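Local coordinates for probable M18 family aminopeptidase 1 (Thermotoga maritima, PDB 2GLF), which probably acts as a metal-dependent aminopeptidase of the M18 family, removing amino-terminal residues from peptides, at residues K38-I43 and K71-F76; M60-Y65 and R298-M303; L258-S263 and S445-L450; E22-M27 and S431-L436. All coordinates share one frame; numbering follows the deposited sequence.

Interaction 1 (K38-I43 and K71-F76)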
loop_
_atom_site.group_PDB
_atom_site.type_symbol
_atom_site.label_atom_id
_atom_site.label_comp_id
_atom_site.label_asym_id
_atom_site.label_seq_id
_atom_site.Cartn_x
_atom_site.Cartn_y
_atom_site.Cartn_z
ATOM N N LYS A 38 -10.517 42.111 -34.324
ATOM C CA LYS A 38 -11.042 42.527 -35.624
ATOM C C LYS A 38 -12.514 42.920 -35.536
ATOM O O LYS A 38 -12.936 43.928 -36.105
ATOM C CB LYS A 38 -10.896 41.403 -36.653
ATOM C CG LYS A 38 -11.643 41.683 -37.942
ATOM C CD LYS A 38 -11.781 40.448 -38.809
ATOM C CE LYS A 38 -12.812 40.674 -39.909
ATOM N NZ LYS A 38 -14.150 41.043 -39.350
ATOM N N GLU A 39 -13.291 42.118 -34.821
ATOM C CA GLU A 39 -14.711 42.366 -34.672
ATOM C C GLU A 39 -14.974 43.595 -33.799
ATOM O O GLU A 39 -15.925 44.344 -34.036
ATOM C CB GLU A 39 -15.378 41.120 -34.087
ATOM C CG GLU A 39 -16.890 41.110 -34.167
ATOM C CD GLU A 39 -17.411 41.607 -35.499
ATOM O OE1 GLU A 39 -16.724 41.411 -36.528
ATOM O OE2 GLU A 39 -18.518 42.185 -35.516
ATOM N N ILE A 40 -14.123 43.808 -32.799
ATOM C CA ILE A 40 -14.271 44.950 -31.900
ATOM C C ILE A 40 -13.870 46.237 -32.611
ATOM O O ILE A 40 -14.496 47.281 -32.428
ATOM C CB ILE A 40 -13.411 44.765 -30.620
ATOM C CG1 ILE A 40 -13.903 43.539 -29.853
ATOM C CG2 ILE A 40 -13.520 45.994 -29.712
ATOM C CD1 ILE A 40 -13.058 43.200 -28.643
ATOM N N LYS A 41 -12.826 46.164 -33.426
ATOM C CA LYS A 41 -12.376 47.338 -34.156
ATOM C C LYS A 41 -13.478 47.769 -35.111
ATOM O O LYS A 41 -13.847 48.937 -35.144
ATOM C CB LYS A 41 -11.094 47.043 -34.938
ATOM C CG LYS A 41 -10.535 48.263 -35.661
ATOM C CD LYS A 41 -9.244 47.949 -36.411
ATOM C CE LYS A 41 -8.672 49.191 -37.090
ATOM N NZ LYS A 41 -9.602 49.766 -38.098
ATOM N N ARG A 42 -14.005 46.821 -35.882
ATOM C CA ARG A 42 -15.081 47.102 -36.829
ATOM C C ARG A 42 -16.213 47.841 -36.130
ATOM O O ARG A 42 -16.656 48.890 -36.593
ATOM C CB ARG A 42 -15.618 45.797 -37.427
ATOM C CG ARG A 42 -16.998 45.925 -38.049
ATOM C CD ARG A 42 -17.565 44.582 -38.434
ATOM N NE ARG A 42 -19.017 44.563 -38.297
ATOM C CZ ARG A 42 -19.656 44.584 -37.130
ATOM N NH1 ARG A 42 -18.970 44.622 -35.995
ATOM N NH2 ARG A 42 -20.982 44.569 -37.091
ATOM N N ILE A 43 -16.686 47.277 -35.023
ATOM C CA ILE A 43 -17.755 47.885 -34.240
ATOM C C ILE A 43 -17.350 49.303 -33.848
ATOM O O ILE A 43 -18.165 50.227 -33.877
ATOM C CB ILE A 43 -18.023 47.073 -32.956
ATOM C CG1 ILE A 43 -18.707 45.757 -33.318
ATOM C CG2 ILE A 43 -18.849 47.894 -31.965
ATOM C CD1 ILE A 43 -18.899 44.832 -32.145
ATOM N N LYS A 71 -3.975 41.693 -31.267
ATOM C CA LYS A 71 -4.390 40.762 -30.229
ATOM C C LYS A 71 -4.900 41.483 -28.988
ATOM O O LYS A 71 -5.444 40.866 -28.083
ATOM C CB LYS A 71 -3.224 39.849 -29.849
ATOM C CG LYS A 71 -2.715 38.989 -30.986
ATOM C CD LYS A 71 -1.525 38.166 -30.541
ATOM C CE LYS A 71 -1.026 37.284 -31.662
ATOM N NZ LYS A 71 0.132 36.437 -31.252
ATOM N N ALA A 72 -4.715 42.793 -28.942
ATOM C CA ALA A 72 -5.177 43.572 -27.806
ATOM C C ALA A 72 -5.689 44.900 -28.328
ATOM O O ALA A 72 -5.245 45.376 -29.371
ATOM C CB ALA A 72 -4.042 43.789 -26.829
ATOM N N ILE A 73 -6.625 45.509 -27.619
ATOM C CA ILE A 73 -7.153 46.775 -28.081
ATOM C C ILE A 73 -7.830 47.551 -26.960
ATOM O O ILE A 73 -8.706 47.039 -26.263
ATOM C CB ILE A 73 -8.139 46.543 -29.247
ATOM C CG1 ILE A 73 -8.600 47.878 -29.824
ATOM C CG2 ILE A 73 -9.318 45.710 -28.772
ATOM C CD1 ILE A 73 -9.525 47.732 -31.013
ATOM N N ALA A 74 -7.393 48.790 -26.779
ATOM C CA ALA A 74 -7.947 49.658 -25.754
ATOM C C ALA A 74 -8.778 50.749 -26.432
ATOM O O ALA A 74 -8.350 51.350 -27.414
ATOM C CB ALA A 74 -6.822 50.275 -24.935
ATOM N N ALA A 75 -9.976 50.986 -25.915
ATOM C CA ALA A 75 -10.849 52.001 -26.482
ATOM C C ALA A 75 -11.234 53.011 -25.418
ATOM O O ALA A 75 -11.711 52.639 -24.350
ATOM C CB ALA A 75 -12.097 51.359 -27.055
ATOM N N PHE A 76 -11.020 54.289 -25.705
ATOM C CA PHE A 76 -11.372 55.323 -24.749
ATOM C C PHE A 76 -12.394 56.295 -25.308
ATOM O O PHE A 76 -12.677 56.328 -26.508
ATOM C CB PHE A 76 -10.143 56.128 -24.315
ATOM C CG PHE A 76 -9.006 55.289 -23.825
ATOM C CD1 PHE A 76 -7.946 54.967 -24.674
ATOM C CD2 PHE A 76 -8.991 54.806 -22.517
ATOM C CE1 PHE A 76 -6.894 54.176 -24.228
ATOM C CE2 PHE A 76 -7.941 54.012 -22.061
ATOM C CZ PHE A 76 -6.892 53.696 -22.915
#
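Ile73 stretches straight toward the helix: CG1 lies opposite the backbone N (chi1 -175°) and CD1 continues the line (chi2 178°), which carries this methyl to the backbone of Lys41. There CD1 rests 4.3 Å from Lys41 CA and equally far from Lys41 CB, so the lysine meets it with the base of its side chain. In Ile40, CG1 lies beside its own N instead (chi1 -63°), and the CG2 branch methyl is offered; Ile40 CG2 and Ile73 CG2 stand 4.3 Å apart. The contact is wholly apolar and is made by three residues, with Ile73 giving both of its methyls, one to each neighbour. It is a helix-on-sheet contact of the three-layer alpha/beta/alpha fold of this peptidase clan. Strand 73-77, bonded through its backbone to strands 64-67 and 270-275, turns Ile73 toward helix 33-45 and Ala75, on the same face, onto Leu261 of helix 248-263, whereas Ala74 and Phe76 pack on helix 292-303 on the opposite face. Beyond CB, Lys41 runs fully extended and leads away from the strand, and its NZ forms a salt bridge with Asp45 one turn on. Farther round the helix Glu39 is the centre of a charged cluster: OE2 forms a salt bridge with Arg42 NH1, while OE1 has a long pairing with Lys38 NZ (3.8 Å) and a salt bridge with Lys29.

Interaction 2 (M60-Y65 and R298-M303)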
loop_
_atom_site.group_PDB
_atom_site.type_symbol
_atom_site.label_atom_id
_atom_site.label_comp_id
_atom_site.label_asym_id
_atom_site.label_seq_id
_atom_site.Cartn_x
_atom_site.Cartn_y
_atom_site.Cartn_z
HETATM N N MSE A 60 -9.643 67.073 -25.157
HETATM C CA MSE A 60 -10.655 67.021 -24.117
HETATM C C MSE A 60 -11.833 66.171 -24.540
HETATM O O MSE A 60 -12.648 65.779 -23.711
HETATM C CB MSE A 60 -11.123 68.433 -23.771
HETATM C CG MSE A 60 -10.814 68.851 -22.343
HETATM SE SE MSE A 60 -9.029 68.358 -21.775
HETATM C CE MSE A 60 -7.995 69.214 -23.169
ATOM N N ASN A 61 -11.928 65.890 -25.831
ATOM C CA ASN A 61 -13.017 65.067 -26.322
ATOM C C ASN A 61 -12.531 64.123 -27.412
ATOM O O ASN A 61 -12.465 64.494 -28.584
ATOM C CB ASN A 61 -14.157 65.931 -26.852
ATOM C CG ASN A 61 -15.359 65.107 -27.270
ATOM O OD1 ASN A 61 -15.330 64.416 -28.289
ATOM N ND2 ASN A 61 -16.418 65.161 -26.472
HETATM N N MSE A 62 -12.190 62.901 -27.010
HETATM C CA MSE A 62 -11.696 61.895 -27.939
HETATM C C MSE A 62 -12.504 60.612 -27.814
HETATM O O MSE A 62 -12.949 60.249 -26.725
HETATM C CB MSE A 62 -10.227 61.566 -27.643
HETATM C CG MSE A 62 -9.271 62.747 -27.627
HETATM SE SE MSE A 62 -7.462 62.267 -27.050
HETATM C CE MSE A 62 -6.863 61.412 -28.662
ATOM N N THR A 63 -12.689 59.935 -28.939
ATOM C CA THR A 63 -13.385 58.657 -28.988
ATOM C C THR A 63 -12.391 57.806 -29.775
ATOM O O THR A 63 -12.600 57.465 -30.940
ATOM C CB THR A 63 -14.720 58.771 -29.740
ATOM O OG1 THR A 63 -14.484 59.281 -31.057
ATOM C CG2 THR A 63 -15.661 59.708 -29.007
ATOM N N VAL A 64 -11.291 57.483 -29.108
ATOM C CA VAL A 64 -10.197 56.744 -29.713
ATOM C C VAL A 64 -10.025 55.310 -29.268
ATOM O O VAL A 64 -10.697 54.840 -28.352
ATOM C CB VAL A 64 -8.870 57.453 -29.431
ATOM C CG1 VAL A 64 -8.879 58.844 -30.052
ATOM C CG2 VAL A 64 -8.656 57.536 -27.925
ATOM N N TYR A 65 -9.101 54.624 -29.928
ATOM C CA TYR A 65 -8.787 53.248 -29.599
ATOM C C TYR A 65 -7.415 52.900 -30.143
ATOM O O TYR A 65 -7.010 53.386 -31.192
ATOM C CB TYR A 65 -9.841 52.287 -30.172
ATOM C CG TYR A 65 -9.840 52.159 -31.675
ATOM C CD1 TYR A 65 -8.775 51.553 -32.348
ATOM C CD2 TYR A 65 -10.909 52.643 -32.432
ATOM C CE1 TYR A 65 -8.771 51.436 -33.742
ATOM C CE2 TYR A 65 -10.921 52.530 -33.827
ATOM C CZ TYR A 65 -9.847 51.931 -34.475
ATOM O OH TYR A 65 -9.834 51.863 -35.853
ATOM N N ARG A 298 -0.340 57.512 -21.521
ATOM C CA ARG A 298 0.661 58.560 -21.675
ATOM C C ARG A 298 0.452 59.305 -22.995
ATOM O O ARG A 298 0.566 60.530 -23.051
ATOM C CB ARG A 298 2.076 57.969 -21.627
ATOM C CG ARG A 298 2.629 57.795 -20.224
ATOM C CD ARG A 298 4.125 57.514 -20.266
ATOM N NE ARG A 298 4.423 56.178 -20.772
ATOM C CZ ARG A 298 4.396 55.073 -20.031
ATOM N NH1 ARG A 298 4.092 55.140 -18.744
ATOM N NH2 ARG A 298 4.662 53.897 -20.580
ATOM N N GLN A 299 0.142 58.566 -24.057
ATOM C CA GLN A 299 -0.082 59.185 -25.355
ATOM C C GLN A 299 -1.193 60.219 -25.226
ATOM O O GLN A 299 -1.075 61.339 -25.718
ATOM C CB GLN A 299 -0.476 58.131 -26.386
ATOM C CG GLN A 299 -0.634 58.678 -27.792
ATOM C CD GLN A 299 0.627 59.356 -28.301
ATOM O OE1 GLN A 299 1.703 58.756 -28.329
ATOM N NE2 GLN A 299 0.497 60.616 -28.708
ATOM N N ILE A 300 -2.266 59.832 -24.549
ATOM C CA ILE A 300 -3.404 60.713 -24.347
ATOM C C ILE A 300 -3.014 61.901 -23.468
ATOM O O ILE A 300 -3.469 63.025 -23.696
ATOM C CB ILE A 300 -4.587 59.939 -23.703
ATOM C CG1 ILE A 300 -5.133 58.918 -24.710
ATOM C CG2 ILE A 300 -5.688 60.913 -23.242
ATOM C CD1 ILE A 300 -6.231 58.040 -24.158
ATOM N N LEU A 301 -2.169 61.651 -22.471
ATOM C CA LEU A 301 -1.725 62.713 -21.575
ATOM C C LEU A 301 -0.891 63.769 -22.301
ATOM O O LEU A 301 -1.093 64.973 -22.101
ATOM C CB LEU A 301 -0.923 62.127 -20.408
ATOM C CG LEU A 301 -1.754 61.466 -19.306
ATOM C CD1 LEU A 301 -0.831 60.884 -18.244
ATOM C CD2 LEU A 301 -2.693 62.494 -18.687
ATOM N N LYS A 302 0.044 63.321 -23.140
ATOM C CA LYS A 302 0.891 64.242 -23.893
ATOM C C LYS A 302 0.005 65.094 -24.776
ATOM O O LYS A 302 0.218 66.301 -24.905
ATOM C CB LYS A 302 1.886 63.478 -24.763
ATOM C CG LYS A 302 2.856 62.639 -23.970
ATOM C CD LYS A 302 3.685 63.487 -23.016
ATOM C CE LYS A 302 4.626 64.409 -23.769
ATOM N NZ LYS A 302 5.490 65.176 -22.835
HETATM N N MSE A 303 -0.995 64.454 -25.374
HETATM C CA MSE A 303 -1.929 65.148 -26.244
HETATM C C MSE A 303 -2.696 66.231 -25.491
HETATM O O MSE A 303 -3.168 67.192 -26.088
HETATM C CB MSE A 303 -2.896 64.153 -26.872
HETATM C CG MSE A 303 -2.203 63.134 -27.751
HETATM SE SE MSE A 303 -3.445 61.966 -28.647
HETATM C CE MSE A 303 -3.428 62.757 -30.424
#
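Two selenomethionines, Met62 and Met303, carry the apolar part of this contact, their flexible ends crossing at a slant. The terminal methyl of Met62 meets the selenium of Met303, with Met62 CE 3.5 Å from Met303 SE, and the two methyl ends are next to each other, Met62 CE lying 4.1 Å from Met303 CE. Met62 is straight as far as its selenium and then bends (chi3 76°), which swings CE alongside Met303 and leaves the selenium facing the helix one turn earlier. There Met62 SE is 4.4 Å from Ile300 CG2, a looser touch. Ile300 and Met303 thus present neighbouring turns of one helix flank to a single side chain. Polar interactions hold the two backbones separately. Met62 is paired through its main chain with Val78, and the helix keeps its regular bonds, such as Lys302 N to Arg298 O at 2.8 Å. Arg298 and Lys302 turn elsewhere, forming salt bridges with Asp314 and Asp308 of a second subunit; Arg298 also pairs with Glu310 of its own chain. Among the surrounding elements, Met62 also packs on Leu52 and Phe55, Ile300 leans on Leu82, and Leu301 faces helix 310-318. Helix 292-303 therefore lies between the mixed sheet, where Ile300 packs on Phe76 of strand 73-77 and Met62 leads into strand 64-67, and the boundary with the second subunit.

Interaction 3 (L258-S263 and S445-L450)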
loop_
_atom_site.group_PDB
_atom_site.type_symbol
_atom_site.label_atom_id
_atom_site.label_comp_id
_atom_site.label_asym_id
_atom_site.label_seq_id
_atom_site.Cartn_x
_atom_site.Cartn_y
_atom_site.Cartn_z
ATOM N N LEU A 258 -18.099 46.451 -24.121
ATOM C CA LEU A 258 -18.051 47.152 -25.394
ATOM C C LEU A 258 -19.384 47.872 -25.593
ATOM O O LEU A 258 -19.422 49.064 -25.907
ATOM C CB LEU A 258 -17.845 46.164 -26.541
ATOM C CG LEU A 258 -17.147 46.655 -27.811
ATOM C CD1 LEU A 258 -17.640 45.824 -28.973
ATOM C CD2 LEU A 258 -17.426 48.123 -28.067
ATOM N N ARG A 259 -20.479 47.143 -25.405
ATOM C CA ARG A 259 -21.806 47.720 -25.570
ATOM C C ARG A 259 -22.077 48.834 -24.567
ATOM O O ARG A 259 -22.772 49.799 -24.880
ATOM C CB ARG A 259 -22.879 46.630 -25.461
ATOM C CG ARG A 259 -22.890 45.659 -26.643
ATOM C CD ARG A 259 -23.286 46.361 -27.937
ATOM N NE ARG A 259 -24.652 46.851 -27.843
ATOM C CZ ARG A 259 -25.723 46.066 -27.831
ATOM N NH1 ARG A 259 -25.581 44.752 -27.919
ATOM N NH2 ARG A 259 -26.929 46.591 -27.687
ATOM N N ALA A 260 -21.528 48.706 -23.363
ATOM C CA ALA A 260 -21.711 49.727 -22.340
ATOM C C ALA A 260 -20.941 50.974 -22.761
ATOM O O ALA A 260 -21.478 52.081 -22.753
ATOM C CB ALA A 260 -21.202 49.225 -21.001
ATOM N N LEU A 261 -19.681 50.783 -23.142
ATOM C CA LEU A 261 -18.828 51.885 -23.574
ATOM C C LEU A 261 -19.523 52.706 -24.636
ATOM O O LEU A 261 -19.536 53.933 -24.574
ATOM C CB LEU A 261 -17.508 51.359 -24.155
ATOM C CG LEU A 261 -16.576 52.430 -24.744
ATOM C CD1 LEU A 261 -16.071 53.303 -23.611
ATOM C CD2 LEU A 261 -15.402 51.806 -25.476
ATOM N N LEU A 262 -20.107 52.016 -25.610
ATOM C CA LEU A 262 -20.785 52.667 -26.721
ATOM C C LEU A 262 -22.079 53.414 -26.401
ATOM O O LEU A 262 -22.419 54.374 -27.094
ATOM C CB LEU A 262 -21.065 51.644 -27.825
ATOM C CG LEU A 262 -19.857 50.921 -28.423
ATOM C CD1 LEU A 262 -20.303 50.122 -29.630
ATOM C CD2 LEU A 262 -18.789 51.926 -28.822
ATOM N N SER A 263 -22.800 52.998 -25.362
ATOM C CA SER A 263 -24.064 53.651 -25.056
ATOM C C SER A 263 -24.091 54.425 -23.753
ATOM O O SER A 263 -25.143 54.882 -23.310
ATOM C CB SER A 263 -25.192 52.620 -25.057
ATOM O OG SER A 263 -25.037 51.716 -23.983
ATOM N N SER A 445 -23.818 51.721 -16.054
ATOM C CA SER A 445 -24.124 52.616 -14.955
ATOM C C SER A 445 -22.930 52.806 -14.021
ATOM O O SER A 445 -22.918 53.724 -13.209
ATOM C CB SER A 445 -25.341 52.101 -14.186
ATOM O OG SER A 445 -25.176 50.747 -13.820
ATOM N N LEU A 446 -21.926 51.943 -14.129
ATOM C CA LEU A 446 -20.748 52.086 -13.287
ATOM C C LEU A 446 -19.767 53.055 -13.929
ATOM O O LEU A 446 -19.030 53.760 -13.230
ATOM C CB LEU A 446 -20.066 50.739 -13.060
ATOM C CG LEU A 446 -20.604 49.896 -11.901
ATOM C CD1 LEU A 446 -19.894 48.560 -11.893
ATOM C CD2 LEU A 446 -20.394 50.622 -10.578
HETATM N N MSE A 447 -19.752 53.087 -15.258
HETATM C CA MSE A 447 -18.867 53.998 -15.974
HETATM C C MSE A 447 -19.450 55.397 -15.846
HETATM O O MSE A 447 -18.720 56.387 -15.762
HETATM C CB MSE A 447 -18.793 53.631 -17.452
HETATM C CG MSE A 447 -18.320 52.229 -17.726
HETATM SE SE MSE A 447 -18.450 51.798 -19.609
HETATM C CE MSE A 447 -16.580 51.468 -19.980
ATOM N N GLU A 448 -20.778 55.456 -15.826
ATOM C CA GLU A 448 -21.516 56.712 -15.731
ATOM C C GLU A 448 -21.543 57.356 -14.353
ATOM O O GLU A 448 -21.425 58.576 -14.234
ATOM C CB GLU A 448 -22.971 56.507 -16.175
ATOM C CG GLU A 448 -23.188 56.368 -17.674
ATOM C CD GLU A 448 -24.643 56.066 -18.033
ATOM O OE1 GLU A 448 -24.983 56.114 -19.238
ATOM O OE2 GLU A 448 -25.445 55.775 -17.113
ATOM N N LYS A 449 -21.689 56.541 -13.313
ATOM C CA LYS A 449 -21.805 57.074 -11.964
ATOM C C LYS A 449 -20.609 56.959 -11.018
ATOM O O LYS A 449 -20.626 57.577 -9.955
ATOM C CB LYS A 449 -23.042 56.464 -11.295
ATOM C CG LYS A 449 -24.306 56.468 -12.159
ATOM C CD LYS A 449 -25.143 57.728 -11.982
ATOM C CE LYS A 449 -24.496 58.964 -12.589
ATOM N NZ LYS A 449 -24.474 58.945 -14.077
ATOM N N LEU A 450 -19.580 56.189 -11.360
ATOM C CA LEU A 450 -18.440 56.102 -10.443
ATOM C C LEU A 450 -17.591 57.365 -10.487
ATOM O O LEU A 450 -17.259 57.897 -9.404
ATOM C CB LEU A 450 -17.551 54.879 -10.732
ATOM C CG LEU A 450 -17.875 53.587 -9.963
ATOM C CD1 LEU A 450 -16.654 52.692 -9.935
ATOM C CD2 LEU A 450 -18.294 53.906 -8.544
ATOM O OXT LEU A 450 -17.265 57.804 -11.608
#
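Met447, a selenomethionine, reaches across to Ala260 and Leu261 and joins two helices of one outer layer of the alpha/beta/alpha sandwich. The axes of the short helical segments 258-263 and 445-449 approach to 9.7 Å and run in broadly the same direction, crossing at -41°. The apolar contacts all converge on Met447. Its selenium settles against the helix surface, with Met447 SE 4.0 Å from Ala260 CB and 3.9 Å from Leu261 N; the small alanine side chain probably allows this approach to the backbone. From there the chain bends, and Met447 CE ends 4.1 Å from Leu261 CD1. Leu261 starts out away from the partner helix, but its CG stands trans to the backbone N (chi1 175°), and one methyl can still meet Met447 CE. Both side chains also rest on Ile270 and Val272 of strand 270-275, so the helix pair and the sheet share one hydrophobic layer. Polar groups add further ties. Arg77 NH1 on Leu261 O and Asn87 ND2 on Met447 O and Leu450 OXT hold each helix to the rest of the chain. Between the helix regions, Ser263 OG bonds Tyr440 OH and Glu448 OE1 accepts from Asn265 N.

Interaction 4 (E22-M27 and S431-L436)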
loop_
_atom_site.group_PDB
_atom_site.type_symbol
_atom_site.label_atom_id
_atom_site.label_comp_id
_atom_site.label_asym_id
_atom_site.label_seq_id
_atom_site.Cartn_x
_atom_site.Cartn_y
_atom_site.Cartn_z
ATOM N N GLU A 22 -27.902 39.766 -30.130
ATOM C CA GLU A 22 -26.796 40.602 -30.569
ATOM C C GLU A 22 -25.466 40.034 -30.066
ATOM O O GLU A 22 -24.451 40.060 -30.775
ATOM C CB GLU A 22 -27.006 42.025 -30.061
ATOM C CG GLU A 22 -28.202 42.709 -30.702
ATOM C CD GLU A 22 -28.745 43.863 -29.881
ATOM O OE1 GLU A 22 -29.658 44.558 -30.376
ATOM O OE2 GLU A 22 -28.273 44.073 -28.741
ATOM N N TYR A 23 -25.488 39.509 -28.842
ATOM C CA TYR A 23 -24.307 38.921 -28.220
ATOM C C TYR A 23 -23.867 37.680 -28.988
ATOM O O TYR A 23 -22.692 37.524 -29.309
ATOM C CB TYR A 23 -24.617 38.559 -26.758
ATOM C CG TYR A 23 -23.583 37.682 -26.072
ATOM C CD1 TYR A 23 -22.288 38.144 -25.824
ATOM C CD2 TYR A 23 -23.898 36.377 -25.684
ATOM C CE1 TYR A 23 -21.336 37.325 -25.207
ATOM C CE2 TYR A 23 -22.952 35.555 -25.071
ATOM C CZ TYR A 23 -21.675 36.033 -24.837
ATOM O OH TYR A 23 -20.744 35.215 -24.244
HETATM N N MSE A 24 -24.820 36.803 -29.285
HETATM C CA MSE A 24 -24.521 35.574 -30.006
HETATM C C MSE A 24 -23.931 35.797 -31.401
HETATM O O MSE A 24 -23.094 35.015 -31.847
HETATM C CB MSE A 24 -25.769 34.694 -30.080
HETATM C CG MSE A 24 -26.196 34.170 -28.714
HETATM SE SE MSE A 24 -27.622 32.847 -28.735
HETATM C CE MSE A 24 -29.104 33.996 -28.212
ATOM N N GLU A 25 -24.353 36.855 -32.092
ATOM C CA GLU A 25 -23.801 37.145 -33.416
ATOM C C GLU A 25 -22.306 37.419 -33.255
ATOM O O GLU A 25 -21.471 36.811 -33.921
ATOM C CB GLU A 25 -24.487 38.370 -34.031
ATOM C CG GLU A 25 -25.936 38.138 -34.422
ATOM C CD GLU A 25 -26.088 37.119 -35.541
ATOM O OE1 GLU A 25 -27.241 36.761 -35.871
ATOM O OE2 GLU A 25 -25.057 36.678 -36.094
ATOM N N PHE A 26 -21.983 38.343 -32.359
ATOM C CA PHE A 26 -20.604 38.702 -32.071
ATOM C C PHE A 26 -19.815 37.437 -31.750
ATOM O O PHE A 26 -18.726 37.219 -32.274
ATOM C CB PHE A 26 -20.569 39.638 -30.861
ATOM C CG PHE A 26 -19.186 40.050 -30.443
ATOM C CD1 PHE A 26 -18.402 40.850 -31.265
ATOM C CD2 PHE A 26 -18.676 39.656 -29.209
ATOM C CE1 PHE A 26 -17.130 41.258 -30.863
ATOM C CE2 PHE A 26 -17.407 40.055 -28.792
ATOM C CZ PHE A 26 -16.630 40.861 -29.625
HETATM N N MSE A 27 -20.391 36.601 -30.889
HETATM C CA MSE A 27 -19.760 35.361 -30.451
HETATM C C MSE A 27 -19.444 34.374 -31.571
HETATM O O MSE A 27 -18.447 33.652 -31.512
HETATM C CB MSE A 27 -20.639 34.689 -29.395
HETATM C CG MSE A 27 -19.869 34.167 -28.190
HETATM SE SE MSE A 27 -18.628 35.466 -27.419
HETATM C CE MSE A 27 -19.663 37.062 -27.694
ATOM N N SER A 431 -24.133 30.369 -19.829
ATOM C CA SER A 431 -24.376 31.609 -19.101
ATOM C C SER A 431 -25.861 31.925 -19.215
ATOM O O SER A 431 -26.556 31.352 -20.047
ATOM C CB SER A 431 -23.569 32.756 -19.705
ATOM O OG SER A 431 -24.047 33.082 -20.997
ATOM N N SER A 432 -26.341 32.837 -18.379
ATOM C CA SER A 432 -27.747 33.231 -18.393
ATOM C C SER A 432 -27.971 34.458 -19.283
ATOM O O SER A 432 -27.153 35.376 -19.294
ATOM C CB SER A 432 -28.202 33.543 -16.966
ATOM O OG SER A 432 -29.454 34.198 -16.956
ATOM N N LYS A 433 -29.065 34.471 -20.040
ATOM C CA LYS A 433 -29.373 35.619 -20.895
ATOM C C LYS A 433 -29.658 36.826 -20.008
ATOM O O LYS A 433 -29.276 37.949 -20.332
ATOM C CB LYS A 433 -30.604 35.351 -21.767
ATOM C CG LYS A 433 -30.363 34.423 -22.925
ATOM C CD LYS A 433 -31.646 34.175 -23.680
ATOM C CE LYS A 433 -31.411 33.238 -24.848
ATOM N NZ LYS A 433 -32.668 33.003 -25.610
ATOM N N ALA A 434 -30.340 36.584 -18.892
ATOM C CA ALA A 434 -30.667 37.652 -17.953
ATOM C C ALA A 434 -29.399 38.271 -17.357
ATOM O O ALA A 434 -29.306 39.490 -17.218
ATOM C CB ALA A 434 -31.572 37.118 -16.838
ATOM N N ASP A 435 -28.423 37.437 -17.009
ATOM C CA ASP A 435 -27.188 37.957 -16.436
ATOM C C ASP A 435 -26.386 38.704 -17.493
ATOM O O ASP A 435 -25.816 39.767 -17.225
ATOM C CB ASP A 435 -26.343 36.829 -15.828
ATOM C CG ASP A 435 -26.982 36.220 -14.581
ATOM O OD1 ASP A 435 -27.686 36.940 -13.842
ATOM O OD2 ASP A 435 -26.762 35.019 -14.327
ATOM N N LEU A 436 -26.350 38.152 -18.699
ATOM C CA LEU A 436 -25.629 38.776 -19.799
ATOM C C LEU A 436 -26.049 40.249 -19.879
ATOM O O LEU A 436 -25.210 41.156 -19.879
ATOM C CB LEU A 436 -25.975 38.054 -21.102
ATOM C CG LEU A 436 -25.233 38.312 -22.417
ATOM C CD1 LEU A 436 -26.236 38.765 -23.458
ATOM C CD2 LEU A 436 -24.123 39.335 -22.244
#
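Leu436 sits over one face of the Tyr23 ring in a CH-pi contact, its CG 4.3 Å from the ring centroid and 21° off the normal, displaced toward the rim on the CD2 side. One methyl reaches back to the root of the ring, with Leu436 CD1 3.7 Å from Tyr23 CB, and the other spreads toward the far flank, Leu436 CD2 lying 4.2 Å from Tyr23 CD1. The isobutyl group thus spreads over one face of the ring, near its CB end. A second contact lies beside it: the methyl of selenomethionine Met24 meets the aliphatic chain of Lys433 roughly at a right angle, Met24 CE to Lys433 CE being 4.1 Å. Tyr23 reaches its place because its CG is trans to the backbone N (chi1 168°), and its hydroxyl is tied to Gln248 NE2. Replacing Tyr23 with an alanine would probably leave Leu436 without the ring it covers and Gln248 without its hydroxyl partner. Lys433 is extended, its buried ammonium group held by salt bridges to Glu235 and Glu17 and by Arg240 O, while Ile243 of strand 242-245 backs both contacts, touching Tyr23, Met24 and Lys433. Ser432 is the N-cap of helix 433-449, its OG accepting weak bonds from Ala434 N and Asp435 N. The N-terminal helix 13-29 is docked on a capped strand-to-helix junction of the metallopeptidase domain, in the outer surroundings of its two-metal site: Gln248 directly precedes Asp249, a ligand in both manganese sites, and the Tyr23 side chain is about 12 Å from a bound manganese.

In the fold
Interaction 1 is the hub, touching the other three. Toward interaction 2 the adjacent strands join through Phe76 N and Val64 O, 2.7 Å apart, and Phe76 CD1 packs on Ile300 CD1 at 3.6 Å. Toward interaction 3 the helices pack together, Ile43 CG2 lying 3.5 Å from Leu262 CD1. Phe26 fits against Glu39, Ile40 and Ile43, linking interaction 4. Interactions 3 and 4 share helix 433-449 and meet in the salt bridge of Arg259 NH1 with Glu22 OE2 (2.9 Å). Interactions 2 and 4 are farthest apart, their centres 31 Å from each other. Interactions 1 and 4 approach the metal centre: the side chains of Ile40 and Tyr23 are about 10 and 11 Å from that of His92, a manganese ligand.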